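Putative NADH-depentdent flavin oxidoreductase (Cupriavidus metallidurans, PDB 5OCS) is an ene-reductase of the Old Yellow Enzyme family, an FMN-containing flavoprotein probably reducing activated carbon-carbon double bonds with hydride taken from NADPH. Local coordinates at residues Tyr8-Leu13 against Glu225-Met230; Ala104-Ser109 against Val136-Gly141; Tyr285-Lys290 against Asn315-Ile320; Ser344-Lys349 against Leu362-His367. All blocks are in the same frame, centred on the assembly; numbering follows the deposited sequence.

Interaction 1: residues Tyr8-Leu13 against Glu225-Met230; sequences YRIGNL and ERPVWM
P227, just before barrel strand 228-233, carries the tight half of this contact, pressing its ring against the turn that links strands 8-10 and 13-15. CG of P227 lies 3.7 Å from O of I10, while CD2 of L13 reaches the same CG at 4.0 Å, the leucine crossing the proline ring at about a right angle. I10 works one step deeper: CG1 sits between its backbone N and carbonyl carbon (chi1 47°), which carries CD1 to within 4.0 Å of CZ3 of W229. That indole is tethered through NE1 to E176 on the neighbouring barrel strand 175-179. The solvent side is looser. There N12 crosses E225 at about a right angle, with CB of N12 3.4 Å from O of E225, and the glutamate carboxylate leads away from the hairpin. G11, in the type II' turn from I10 to L13, has no side chain to meet P227, and its phi of 59° suits that turn. Since no hydrogen bond joins the two segments, their association rests mainly on apolar contact, with side chains gathered round a proline and an indole rather than an extension of the sheet.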
loop_
_atom_site.group_PDB
_atom_site.type_symbol
_atom_site.label_atom_id
_atom_site.label_comp_id
_atom_site.label_asym_id
_atom_site.label_seq_id
_atom_site.Cartn_x
_atom_site.Cartn_y
_atom_site.Cartn_z
ATOM N N TYR D 8 -11.990 0.953 -21.163
ATOM C CA TYR D 8 -12.665 2.166 -21.566
ATOM C C TYR D 8 -11.584 3.159 -21.935
ATOM O O TYR D 8 -10.399 2.792 -21.958
ATOM C CB TYR D 8 -13.584 2.632 -20.439
ATOM C CG TYR D 8 -14.604 3.666 -20.829
ATOM C CD1 TYR D 8 -15.615 3.384 -21.739
ATOM C CD2 TYR D 8 -14.553 4.946 -20.292
ATOM C CE1 TYR D 8 -16.556 4.342 -22.082
ATOM C CE2 TYR D 8 -15.485 5.910 -20.648
ATOM C CZ TYR D 8 -16.480 5.599 -21.538
ATOM O OH TYR D 8 -17.382 6.595 -21.861
ATOM N N ARG D 9 -11.987 4.362 -22.302
ATOM C CA ARG D 9 -11.124 5.384 -22.851
ATOM C C ARG D 9 -11.728 6.751 -22.532
ATOM O O ARG D 9 -12.960 6.923 -22.608
ATOM C CB ARG D 9 -11.064 5.221 -24.362
ATOM C CG ARG D 9 -10.030 6.091 -25.057
ATOM C CD ARG D 9 -10.016 5.933 -26.582
ATOM N NE ARG D 9 -11.336 6.016 -27.214
ATOM C CZ ARG D 9 -12.091 7.116 -27.332
ATOM N NH1 ARG D 9 -11.705 8.298 -26.839
ATOM N NH2 ARG D 9 -13.274 7.029 -27.939
ATOM N N ILE D 10 -10.866 7.701 -22.183
ATOM C CA ILE D 10 -11.232 9.111 -22.046
ATOM C C ILE D 10 -10.224 9.885 -22.871
ATOM O O ILE D 10 -9.031 9.793 -22.630
ATOM C CB ILE D 10 -11.291 9.574 -20.578
ATOM C CG1 ILE D 10 -10.063 9.125 -19.778
ATOM C CG2 ILE D 10 -12.549 9.018 -19.920
ATOM C CD1 ILE D 10 -9.952 9.745 -18.400
ATOM N N GLY D 11 -10.696 10.578 -23.906
ATOM C CA GLY D 11 -9.807 11.166 -24.884
ATOM C C GLY D 11 -8.974 10.084 -25.537
ATOM O O GLY D 11 -9.511 9.094 -25.977
ATOM N N ASN D 12 -7.668 10.230 -25.532
ATOM C CA ASN D 12 -6.790 9.217 -26.093
ATOM C C ASN D 12 -6.301 8.237 -25.014
ATOM O O ASN D 12 -5.560 7.309 -25.283
ATOM C CB ASN D 12 -5.645 9.893 -26.850
ATOM C CG ASN D 12 -6.140 10.734 -28.045
ATOM O OD1 ASN D 12 -7.276 11.204 -28.065
ATOM N ND2 ASN D 12 -5.275 10.926 -29.038
ATOM N N LEU D 13 -6.783 8.417 -23.790
ATOM C CA LEU D 13 -6.236 7.729 -22.655
ATOM C C LEU D 13 -7.009 6.446 -22.425
ATOM O O LEU D 13 -8.188 6.478 -22.047
ATOM C CB LEU D 13 -6.305 8.667 -21.442
ATOM C CG LEU D 13 -5.540 8.216 -20.209
ATOM C CD1 LEU D 13 -4.048 8.145 -20.503
ATOM C CD2 LEU D 13 -5.818 9.178 -19.057
ATOM N N GLU D 225 -3.761 16.082 -26.998
ATOM C CA GLU D 225 -4.045 14.663 -27.014
ATOM C C GLU D 225 -4.432 14.077 -25.640
ATOM O O GLU D 225 -5.018 13.012 -25.571
ATOM C CB GLU D 225 -2.841 13.881 -27.610
ATOM C CG GLU D 225 -1.535 13.941 -26.795
ATOM C CD GLU D 225 -0.631 15.109 -27.146
ATOM O OE1 GLU D 225 -1.133 16.127 -27.652
ATOM O OE2 GLU D 225 0.600 15.028 -26.887
ATOM N N ARG D 226 -4.095 14.773 -24.559
ATOM C CA ARG D 226 -4.392 14.273 -23.235
ATOM C C ARG D 226 -5.705 14.891 -22.763
ATOM O O ARG D 226 -5.952 16.045 -23.050
ATOM C CB ARG D 226 -3.278 14.643 -22.265
ATOM C CG ARG D 226 -1.880 14.270 -22.767
ATOM C CD ARG D 226 -0.828 14.571 -21.716
ATOM N NE ARG D 226 0.541 14.562 -22.278
ATOM C CZ ARG D 226 1.650 14.787 -21.590
ATOM N NH1 ARG D 226 1.625 15.030 -20.291
ATOM N NH2 ARG D 226 2.822 14.802 -22.216
ATOM N N PRO D 227 -6.513 14.131 -22.038
ATOM C CA PRO D 227 -7.862 14.586 -21.646
ATOM C C PRO D 227 -7.846 15.622 -20.525
ATOM O O PRO D 227 -7.020 15.568 -19.634
ATOM C CB PRO D 227 -8.547 13.287 -21.157
ATOM C CG PRO D 227 -7.400 12.445 -20.651
ATOM C CD PRO D 227 -6.301 12.723 -21.668
ATOM N N VAL D 228 -8.786 16.545 -20.599
ATOM C CA VAL D 228 -9.032 17.500 -19.558
ATOM C C VAL D 228 -10.544 17.488 -19.362
ATOM O O VAL D 228 -11.324 17.469 -20.344
ATOM C CB VAL D 228 -8.564 18.909 -19.949
ATOM C CG1 VAL D 228 -8.967 19.959 -18.891
ATOM C CG2 VAL D 228 -7.099 18.924 -20.208
ATOM N N TRP D 229 -10.965 17.526 -18.106
ATOM C CA TRP D 229 -12.387 17.493 -17.776
ATOM C C TRP D 229 -12.654 18.295 -16.507
ATOM O O TRP D 229 -11.736 18.905 -15.958
ATOM C CB TRP D 229 -12.888 16.046 -17.688
ATOM C CG TRP D 229 -12.390 15.246 -16.525
ATOM C CD1 TRP D 229 -12.969 15.103 -15.298
ATOM C CD2 TRP D 229 -11.199 14.453 -16.484
ATOM N NE1 TRP D 229 -12.214 14.281 -14.506
ATOM C CE2 TRP D 229 -11.122 13.873 -15.216
ATOM C CE3 TRP D 229 -10.178 14.213 -17.391
ATOM C CZ2 TRP D 229 -10.068 13.038 -14.845
ATOM C CZ3 TRP D 229 -9.154 13.366 -17.025
ATOM C CH2 TRP D 229 -9.082 12.824 -15.771
ATOM N N MET D 230 -13.909 18.345 -16.092
ATOM C CA MET D 230 -14.273 19.053 -14.867
ATOM C C MET D 230 -15.059 18.175 -13.934
ATOM O O MET D 230 -15.885 17.345 -14.357
ATOM C CB MET D 230 -15.104 20.321 -15.187
ATOM C CG MET D 230 -15.298 21.263 -14.001
ATOM S SD MET D 230 -16.172 22.789 -14.452
ATOM C CE MET D 230 -14.904 23.588 -15.377
#

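Interaction 2: residues Ala104-Ser109 against Val136-Gly141; sequences AGRKAS and VPHAAG
R106 and K107, in the long loop after strand 96-102 of the TIM barrel, pack on V136-H138 of the connection between the small strands 131-132 and 146-147, a surface contact between two parts of one excursion from the barrel. The two basic residues form a short 3-10 turn, and R106 is the principal link. Its chain runs extended from CG to NE and lays the guanidinium across the backbone of V136-H138. NH1 donates to O of V136 at 2.9 Å, with an N-H...O angle of 158°; the oxygen lies almost in the guanidinium plane, yet the donor stands well above the carbonyl plane of V136. O of P137 is also close to NH1, but the angle is too poor for a bond. One face of the guanidinium is covered by CA of H138, 3.6 Å from CZ. On the same arginine, NH2 makes a weak bond to a water that donates to O of H138, so direct and water-mediated links both tie the group to this backbone. P145 and A193 touch R106 from outside the pair.

The imidazole of H138 stands steeply to the guanidinium, the planes 79° apart, and turns an edge toward NH2. K107 approaches from another direction: its ammonium is bonded to O of H181 and makes a cation-pi contact with Y183. Further back along its chain, CE of K107 lies over one face of the H138 ring in a CH-pi contact, 3.9 Å from CD2 and offset toward the rim.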
loop_
_atom_site.group_PDB
_atom_site.type_symbol
_atom_site.label_atom_id
_atom_site.label_comp_id
_atom_site.label_asym_id
_atom_site.label_seq_id
_atom_site.Cartn_x
_atom_site.Cartn_y
_atom_site.Cartn_z
ATOM N N ALA D 104 -9.375 26.505 -3.455
ATOM C CA ALA D 104 -10.424 26.403 -2.407
ATOM C C ALA D 104 -11.300 27.657 -2.247
ATOM O O ALA D 104 -12.349 27.604 -1.633
ATOM C CB ALA D 104 -9.787 26.094 -1.057
ATOM N N GLY D 105 -10.846 28.782 -2.770
ATOM C CA GLY D 105 -11.635 29.999 -2.766
ATOM C C GLY D 105 -11.832 30.387 -1.316
ATOM O O GLY D 105 -10.895 30.350 -0.526
ATOM N N ARG D 106 -13.067 30.739 -0.949
ATOM C CA ARG D 106 -13.347 31.117 0.425
ATOM C C ARG D 106 -13.176 30.032 1.450
ATOM O O ARG D 106 -13.206 30.338 2.627
ATOM C CB ARG D 106 -14.749 31.724 0.578
ATOM C CG ARG D 106 -15.859 30.690 0.525
ATOM C CD ARG D 106 -17.178 31.386 0.290
ATOM N NE ARG D 106 -18.310 30.472 0.239
ATOM C CZ ARG D 106 -19.584 30.824 0.477
ATOM N NH1 ARG D 106 -19.885 32.083 0.854
ATOM N NH2 ARG D 106 -20.549 29.887 0.381
ATOM N N LYS D 107 -13.054 28.772 1.029
ATOM C CA LYS D 107 -12.848 27.663 1.947
ATOM C C LYS D 107 -11.367 27.388 2.251
ATOM O O LYS D 107 -11.036 26.453 3.022
ATOM C CB LYS D 107 -13.488 26.417 1.371
ATOM C CG LYS D 107 -15.003 26.435 1.387
ATOM C CD LYS D 107 -15.459 25.087 0.826
ATOM C CE LYS D 107 -16.832 24.722 1.276
ATOM N NZ LYS D 107 -17.115 23.285 0.977
ATOM N N ALA D 108 -10.485 28.195 1.669
ATOM C CA ALA D 108 -9.052 28.100 1.924
ATOM C C ALA D 108 -8.678 28.467 3.359
ATOM O O ALA D 108 -9.547 28.853 4.163
ATOM C CB ALA D 108 -8.298 28.963 0.921
ATOM N N SER D 109 -7.406 28.265 3.694
ATOM C CA SER D 109 -6.856 28.672 4.971
ATOM C C SER D 109 -7.615 27.995 6.103
ATOM O O SER D 109 -8.056 28.657 7.068
ATOM C CB SER D 109 -6.888 30.215 5.091
ATOM O OG SER D 109 -6.216 30.627 6.255
ATOM N N VAL D 136 -18.378 37.119 1.118
ATOM C CA VAL D 136 -19.400 36.446 1.896
ATOM C C VAL D 136 -18.744 35.183 2.401
ATOM O O VAL D 136 -18.235 34.406 1.617
ATOM C CB VAL D 136 -20.652 36.065 1.066
ATOM C CG1 VAL D 136 -21.784 35.617 1.996
ATOM C CG2 VAL D 136 -21.108 37.235 0.204
ATOM N N PRO D 137 -18.710 34.991 3.720
ATOM C CA PRO D 137 -18.089 33.786 4.280
ATOM C C PRO D 137 -18.947 32.562 4.089
ATOM O O PRO D 137 -20.161 32.681 3.913
ATOM C CB PRO D 137 -17.933 34.139 5.754
ATOM C CG PRO D 137 -19.119 35.031 5.994
ATOM C CD PRO D 137 -19.277 35.845 4.767
ATOM N N HIS D 138 -18.304 31.392 4.082
ATOM C CA HIS D 138 -19.016 30.125 3.932
ATOM C C HIS D 138 -20.012 29.925 5.081
ATOM O O HIS D 138 -21.109 29.402 4.865
ATOM C CB HIS D 138 -18.020 28.954 3.906
ATOM C CG HIS D 138 -18.670 27.619 3.916
ATOM N ND1 HIS D 138 -18.572 26.751 4.987
ATOM C CD2 HIS D 138 -19.434 26.996 2.993
ATOM C CE1 HIS D 138 -19.248 25.650 4.721
ATOM N NE2 HIS D 138 -19.796 25.782 3.526
ATOM N N ALA D 139 -19.598 30.357 6.277
ATOM C CA ALA D 139 -20.413 30.262 7.505
ATOM C C ALA D 139 -20.347 31.577 8.247
ATOM O O ALA D 139 -19.330 32.269 8.231
ATOM C CB ALA D 139 -19.895 29.142 8.405
ATOM N N ALA D 140 -21.420 31.899 8.960
ATOM C CA ALA D 140 -21.449 33.116 9.765
ATOM C C ALA D 140 -20.339 33.125 10.800
ATOM O O ALA D 140 -20.060 32.097 11.416
ATOM C CB ALA D 140 -22.800 33.266 10.453
ATOM N N GLY D 141 -19.706 34.284 10.952
ATOM C CA GLY D 141 -18.674 34.524 11.939
ATOM C C GLY D 141 -17.259 34.206 11.475
ATOM O O GLY D 141 -16.301 34.525 12.179
HETATM O O HOH W 1 -22.738 29.447 2.792
#

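Interaction 3: residues Tyr285-Lys290 against Asn315-Ile320; sequences YAQRVK and NNEADI
OD1 of D319 receives NZ of K290 in a salt bridge of 2.8 Å, met on the syn side and close to the carboxylate plane. OD2 takes a hydrogen bond from the backbone N of T297 and another from a water, which is in turn weakly bonded to NZ of K290. With both oxygens held in this way, the buried carboxylate would probably favour its ionised form. The lysine gets there by running extended from the helix and bending only at its end (chi4 60°), where the ammonium turns into the acid. On the way its CE passes 3.4 Å from O of N316.

One turn earlier in the helix, CG atoms of Q287 and E317 lie 4.0 Å apart, their side chains crossing at about a right angle. CA of Q287 makes a C-H...O contact of 3.3 Å with O of E317. Waters bridge the segments as well: one donates to both O of Q287 and O of N316, and another joins NE2 of Q287 to O of N315.

N316, with positive phi, is the C' residue of the Schellman motif that ends helix 306-314. The contact thus sets helix 284-293 against the loop leading from helix 306-314 into barrel strand 320-323, with A286 and A318 resting on neighbouring strand 297-300 and Y285, R288 and V289 packing on helix 244-256.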
loop_
_atom_site.group_PDB
_atom_site.type_symbol
_atom_site.label_atom_id
_atom_site.label_comp_id
_atom_site.label_asym_id
_atom_site.label_seq_id
_atom_site.Cartn_x
_atom_site.Cartn_y
_atom_site.Cartn_z
ATOM N N TYR D 285 -28.259 11.558 -10.627
ATOM C CA TYR D 285 -27.879 12.765 -11.278
ATOM C C TYR D 285 -26.861 12.445 -12.373
ATOM O O TYR D 285 -26.950 12.974 -13.459
ATOM C CB TYR D 285 -27.332 13.762 -10.286
ATOM C CG TYR D 285 -28.348 14.132 -9.223
ATOM C CD1 TYR D 285 -29.646 14.557 -9.580
ATOM C CD2 TYR D 285 -28.029 14.058 -7.864
ATOM C CE1 TYR D 285 -30.577 14.920 -8.596
ATOM C CE2 TYR D 285 -28.957 14.392 -6.887
ATOM C CZ TYR D 285 -30.217 14.867 -7.257
ATOM O OH TYR D 285 -31.162 15.186 -6.282
ATOM N N ALA D 286 -25.925 11.554 -12.071
ATOM C CA ALA D 286 -24.936 11.123 -13.064
ATOM C C ALA D 286 -25.673 10.438 -14.226
ATOM O O ALA D 286 -25.369 10.680 -15.385
ATOM C CB ALA D 286 -23.908 10.179 -12.436
ATOM N N GLN D 287 -26.682 9.641 -13.899
ATOM C CA GLN D 287 -27.488 8.947 -14.913
ATOM C C GLN D 287 -28.116 9.927 -15.904
ATOM O O GLN D 287 -28.101 9.734 -17.145
ATOM C CB GLN D 287 -28.542 8.061 -14.232
ATOM C CG GLN D 287 -29.344 7.135 -15.160
ATOM C CD GLN D 287 -30.437 7.829 -15.971
ATOM O OE1 GLN D 287 -30.953 8.880 -15.594
ATOM N NE2 GLN D 287 -30.732 7.279 -17.133
ATOM N N ARG D 288 -28.664 10.998 -15.358
ATOM C CA ARG D 288 -29.316 11.980 -16.182
ATOM C C ARG D 288 -28.309 12.760 -17.003
ATOM O O ARG D 288 -28.546 13.007 -18.163
ATOM C CB ARG D 288 -30.133 12.927 -15.336
ATOM C CG ARG D 288 -30.898 13.939 -16.179
ATOM C CD ARG D 288 -31.801 14.713 -15.267
ATOM N NE ARG D 288 -32.418 15.839 -15.951
ATOM C CZ ARG D 288 -33.156 16.752 -15.338
ATOM N NH1 ARG D 288 -33.382 16.650 -14.038
ATOM N NH2 ARG D 288 -33.667 17.760 -16.036
ATOM N N VAL D 289 -27.171 13.138 -16.418
ATOM C CA VAL D 289 -26.163 13.882 -17.177
ATOM C C VAL D 289 -25.617 13.051 -18.350
ATOM O O VAL D 289 -25.385 13.580 -19.430
ATOM C CB VAL D 289 -25.008 14.373 -16.275
ATOM C CG1 VAL D 289 -23.826 14.916 -17.062
ATOM C CG2 VAL D 289 -25.502 15.445 -15.312
ATOM N N LYS D 290 -25.401 11.764 -18.100
ATOM C CA LYS D 290 -24.993 10.823 -19.131
ATOM C C LYS D 290 -26.020 10.768 -20.284
ATOM O O LYS D 290 -25.655 10.886 -21.454
ATOM C CB LYS D 290 -24.819 9.444 -18.529
ATOM C CG LYS D 290 -24.388 8.362 -19.529
ATOM C CD LYS D 290 -23.974 7.065 -18.845
ATOM C CE LYS D 290 -24.184 5.829 -19.738
ATOM N NZ LYS D 290 -23.374 5.940 -20.978
ATOM N N ASN D 315 -26.387 -0.796 -15.538
ATOM C CA ASN D 315 -27.632 -0.041 -15.649
ATOM C C ASN D 315 -27.473 1.326 -16.350
ATOM O O ASN D 315 -28.388 2.163 -16.309
ATOM C CB ASN D 315 -28.257 0.097 -14.241
ATOM C CG ASN D 315 -29.755 0.409 -14.271
ATOM O OD1 ASN D 315 -30.495 -0.059 -15.174
ATOM N ND2 ASN D 315 -30.224 1.206 -13.282
ATOM N N ASN D 316 -26.331 1.561 -16.999
ATOM C CA ASN D 316 -26.086 2.747 -17.784
ATOM C C ASN D 316 -26.213 4.062 -16.993
ATOM O O ASN D 316 -26.655 5.085 -17.537
ATOM C CB ASN D 316 -26.997 2.743 -19.028
ATOM C CG ASN D 316 -26.618 1.643 -20.008
ATOM O OD1 ASN D 316 -25.571 1.705 -20.609
ATOM N ND2 ASN D 316 -27.467 0.634 -20.152
ATOM N N GLU D 317 -25.866 4.011 -15.702
ATOM C CA GLU D 317 -25.911 5.194 -14.841
ATOM C C GLU D 317 -24.647 6.035 -15.005
ATOM O O GLU D 317 -24.700 7.225 -14.781
ATOM C CB GLU D 317 -26.138 4.836 -13.372
ATOM C CG GLU D 317 -27.505 4.236 -13.078
ATOM C CD GLU D 317 -27.681 3.693 -11.672
ATOM O OE1 GLU D 317 -27.177 4.290 -10.702
ATOM O OE2 GLU D 317 -28.363 2.662 -11.518
ATOM N N ALA D 318 -23.520 5.410 -15.367
ATOM C CA ALA D 318 -22.245 6.102 -15.531
ATOM C C ALA D 318 -21.337 5.243 -16.402
ATOM O O ALA D 318 -21.570 4.040 -16.531
ATOM C CB ALA D 318 -21.585 6.383 -14.170
ATOM N N ASP D 319 -20.326 5.861 -16.992
ATOM C CA ASP D 319 -19.300 5.154 -17.760
ATOM C C ASP D 319 -18.077 4.783 -16.938
ATOM O O ASP D 319 -17.411 3.782 -17.232
ATOM C CB ASP D 319 -18.878 6.027 -18.921
ATOM C CG ASP D 319 -20.056 6.470 -19.739
ATOM O OD1 ASP D 319 -20.711 5.545 -20.246
ATOM O OD2 ASP D 319 -20.341 7.675 -19.828
ATOM N N ILE D 320 -17.791 5.594 -15.927
ATOM C CA ILE D 320 -16.671 5.373 -15.018
ATOM C C ILE D 320 -17.210 5.633 -13.622
ATOM O O ILE D 320 -18.050 6.543 -13.431
ATOM C CB ILE D 320 -15.528 6.339 -15.347
ATOM C CG1 ILE D 320 -14.919 5.992 -16.718
ATOM C CG2 ILE D 320 -14.473 6.304 -14.241
ATOM C CD1 ILE D 320 -13.988 7.049 -17.231
HETATM O O HOH W 2 -27.615 7.315 -18.544
HETATM O O HOH W 3 -29.965 4.395 -17.376
HETATM O O HOH W 4 -21.528 8.589 -21.868
#

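Interaction 4: residues Ser344-Lys349 against Leu362-His367; sequences SVNAPK and LFKDAH
The phenyl ring of F363 is met by A347 over one face and by V345 at its edge. CB of A347 makes a CH-pi contact, 3.8 Å from the ring centroid and 30° off the normal, and comes within 3.4 Å of CD1. CG2 of V345 lies near the ring plane, 3.9 Å from the same CD1. W335 adds an edge-to-face ring contact from outside the pair.

Behind this apolar patch the backbones form a single parallel beta bridge between V345 and F363. N of V345 donates to O of L362, nearly in line with the carbonyl bond (C=O...N 171°), and O of V345 accepts from N of K364 along an almost straight N-H...O path. Both bonds are 2.9 Å long. A water extends the pairing by one step, accepting from N of A347 and donating to O of K364.

The side chain of K364 returns toward the start of the bridge. It crosses N346 at a slant, with CD 4.0 Å from ND2 of that asparagine, and the bend at chi4 (-58°) turns NZ toward S344, donating a hydrogen bond of 2.9 Å to its OG. The backbone reverses in the type II turn from F363 to A366.

All of this belongs to the polypeptide beyond helix 333-341, folded back on itself without regular strands. V345 and L362 rest on A338 of that helix, A347 on W335, and P348, K349 and L362 pack against W37, W114 and Y329, respectively, of the second subunit.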
loop_
_atom_site.group_PDB
_atom_site.type_symbol
_atom_site.label_atom_id
_atom_site.label_comp_id
_atom_site.label_asym_id
_atom_site.label_seq_id
_atom_site.Cartn_x
_atom_site.Cartn_y
_atom_site.Cartn_z
ATOM N N SER D 344 -10.208 -10.079 -14.347
ATOM C CA SER D 344 -8.820 -10.103 -13.947
ATOM C C SER D 344 -8.298 -8.695 -13.889
ATOM O O SER D 344 -8.910 -7.765 -14.397
ATOM C CB SER D 344 -8.023 -11.048 -14.854
ATOM O OG SER D 344 -7.961 -10.631 -16.191
ATOM N N VAL D 345 -7.162 -8.540 -13.221
ATOM C CA VAL D 345 -6.608 -7.231 -12.947
ATOM C C VAL D 345 -5.106 -7.309 -13.139
ATOM O O VAL D 345 -4.527 -8.384 -13.034
ATOM C CB VAL D 345 -6.823 -6.746 -11.495
ATOM C CG1 VAL D 345 -8.180 -6.074 -11.310
ATOM C CG2 VAL D 345 -6.586 -7.882 -10.487
ATOM N N ASN D 346 -4.506 -6.156 -13.397
ATOM C CA ASN D 346 -3.059 -5.997 -13.353
ATOM C C ASN D 346 -2.609 -5.846 -11.931
ATOM O O ASN D 346 -3.047 -4.933 -11.253
ATOM C CB ASN D 346 -2.659 -4.712 -14.042
ATOM C CG ASN D 346 -2.756 -4.812 -15.501
ATOM O OD1 ASN D 346 -1.921 -5.431 -16.125
ATOM N ND2 ASN D 346 -3.787 -4.200 -16.075
ATOM N N ALA D 347 -1.763 -6.753 -11.477
ATOM C CA ALA D 347 -1.205 -6.672 -10.147
ATOM C C ALA D 347 0.323 -6.757 -10.335
ATOM O O ALA D 347 0.808 -7.388 -11.269
ATOM C CB ALA D 347 -1.712 -7.797 -9.238
ATOM N N PRO D 348 1.055 -6.085 -9.442
ATOM C CA PRO D 348 2.501 -6.173 -9.549
ATOM C C PRO D 348 2.958 -7.609 -9.326
ATOM O O PRO D 348 2.422 -8.297 -8.435
ATOM C CB PRO D 348 2.986 -5.269 -8.414
ATOM C CG PRO D 348 1.879 -5.173 -7.469
ATOM C CD PRO D 348 0.635 -5.318 -8.269
ATOM N N LYS D 349 3.970 -8.024 -10.087
ATOM C CA LYS D 349 4.519 -9.388 -9.989
ATOM C C LYS D 349 4.923 -9.760 -8.582
ATOM O O LYS D 349 4.899 -10.930 -8.217
ATOM C CB LYS D 349 5.729 -9.543 -10.928
ATOM C CG LYS D 349 6.899 -8.581 -10.628
ATOM C CD LYS D 349 7.865 -8.377 -11.806
ATOM C CE LYS D 349 8.819 -7.234 -11.521
ATOM N NZ LYS D 349 9.664 -6.938 -12.703
ATOM N N LEU D 362 -6.779 -14.656 -11.486
ATOM C CA LEU D 362 -7.156 -13.294 -11.057
ATOM C C LEU D 362 -6.199 -12.260 -11.633
ATOM O O LEU D 362 -6.609 -11.150 -12.057
ATOM C CB LEU D 362 -7.210 -13.201 -9.526
ATOM C CG LEU D 362 -7.618 -11.840 -8.945
ATOM C CD1 LEU D 362 -9.035 -11.522 -9.406
ATOM C CD2 LEU D 362 -7.568 -11.827 -7.436
ATOM N N PHE D 363 -4.913 -12.584 -11.594
ATOM C CA PHE D 363 -3.910 -11.647 -12.013
ATOM C C PHE D 363 -3.499 -11.896 -13.458
ATOM O O PHE D 363 -3.100 -13.007 -13.813
ATOM C CB PHE D 363 -2.715 -11.731 -11.085
ATOM C CG PHE D 363 -3.031 -11.449 -9.630
ATOM C CD1 PHE D 363 -3.871 -10.409 -9.252
ATOM C CD2 PHE D 363 -2.413 -12.182 -8.650
ATOM C CE1 PHE D 363 -4.111 -10.125 -7.922
ATOM C CE2 PHE D 363 -2.661 -11.931 -7.326
ATOM C CZ PHE D 363 -3.501 -10.895 -6.957
ATOM N N LYS D 364 -3.551 -10.851 -14.276
ATOM C CA LYS D 364 -3.238 -10.973 -15.702
ATOM C C LYS D 364 -1.793 -11.404 -15.927
ATOM O O LYS D 364 -0.863 -10.804 -15.369
ATOM C CB LYS D 364 -3.455 -9.662 -16.425
ATOM C CG LYS D 364 -4.876 -9.138 -16.435
ATOM C CD LYS D 364 -4.984 -7.820 -17.206
ATOM C CE LYS D 364 -6.383 -7.217 -17.115
ATOM N NZ LYS D 364 -7.422 -8.141 -17.636
ATOM N N ASP D 365 -1.623 -12.466 -16.701
ATOM C CA ASP D 365 -0.307 -12.946 -17.141
ATOM C C ASP D 365 0.650 -13.384 -16.020
ATOM O O ASP D 365 1.850 -13.393 -16.225
ATOM C CB ASP D 365 0.378 -11.906 -18.023
ATOM C CG ASP D 365 -0.508 -11.447 -19.178
ATOM O OD1 ASP D 365 -1.031 -12.295 -19.932
ATOM O OD2 ASP D 365 -0.698 -10.235 -19.310
ATOM N N ALA D 366 0.119 -13.765 -14.863
ATOM C CA ALA D 366 0.962 -14.221 -13.722
ATOM C C ALA D 366 1.661 -15.556 -14.029
ATOM O O ALA D 366 1.096 -16.420 -14.692
ATOM C CB ALA D 366 0.148 -14.339 -12.454
ATOM N N HIS D 367 2.909 -15.696 -13.568
ATOM C CA HIS D 367 3.713 -16.935 -13.730
ATOM C C HIS D 367 4.465 -17.149 -12.431
ATOM O O HIS D 367 4.828 -16.189 -11.748
ATOM C CB HIS D 367 4.785 -16.811 -14.825
ATOM C CG HIS D 367 4.298 -16.227 -16.099
ATOM N ND1 HIS D 367 3.371 -16.865 -16.901
ATOM C CD2 HIS D 367 4.619 -15.071 -16.730
ATOM C CE1 HIS D 367 3.127 -16.115 -17.963
ATOM N NE2 HIS D 367 3.872 -15.023 -17.884
HETATM O O HOH W 5 -0.823 -8.773 -13.405
#

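Interactions 1 to 3 are spread round one eight-stranded TIM barrel, whereas interaction 4 belongs to the C-terminal segment beyond its last helix. Along the chain, interaction 2 is nested within the loop closed by interaction 1; interactions 3 and 4 follow in series. Interactions 1 and 3 touch, their centres 17 Å apart: Y8 and I10 of the N-terminal hairpin pack on D319 and I320, so the hairpin spans from strand 228-233 to strand 320-323. Interaction 2 lies across the chain's centre from interactions 1 and 4, its centre 46 Å from that of interaction 4. The barrel's hairpin side, a surface loop and the dimer-facing C-terminal extension are therefore fastened by separate contacts.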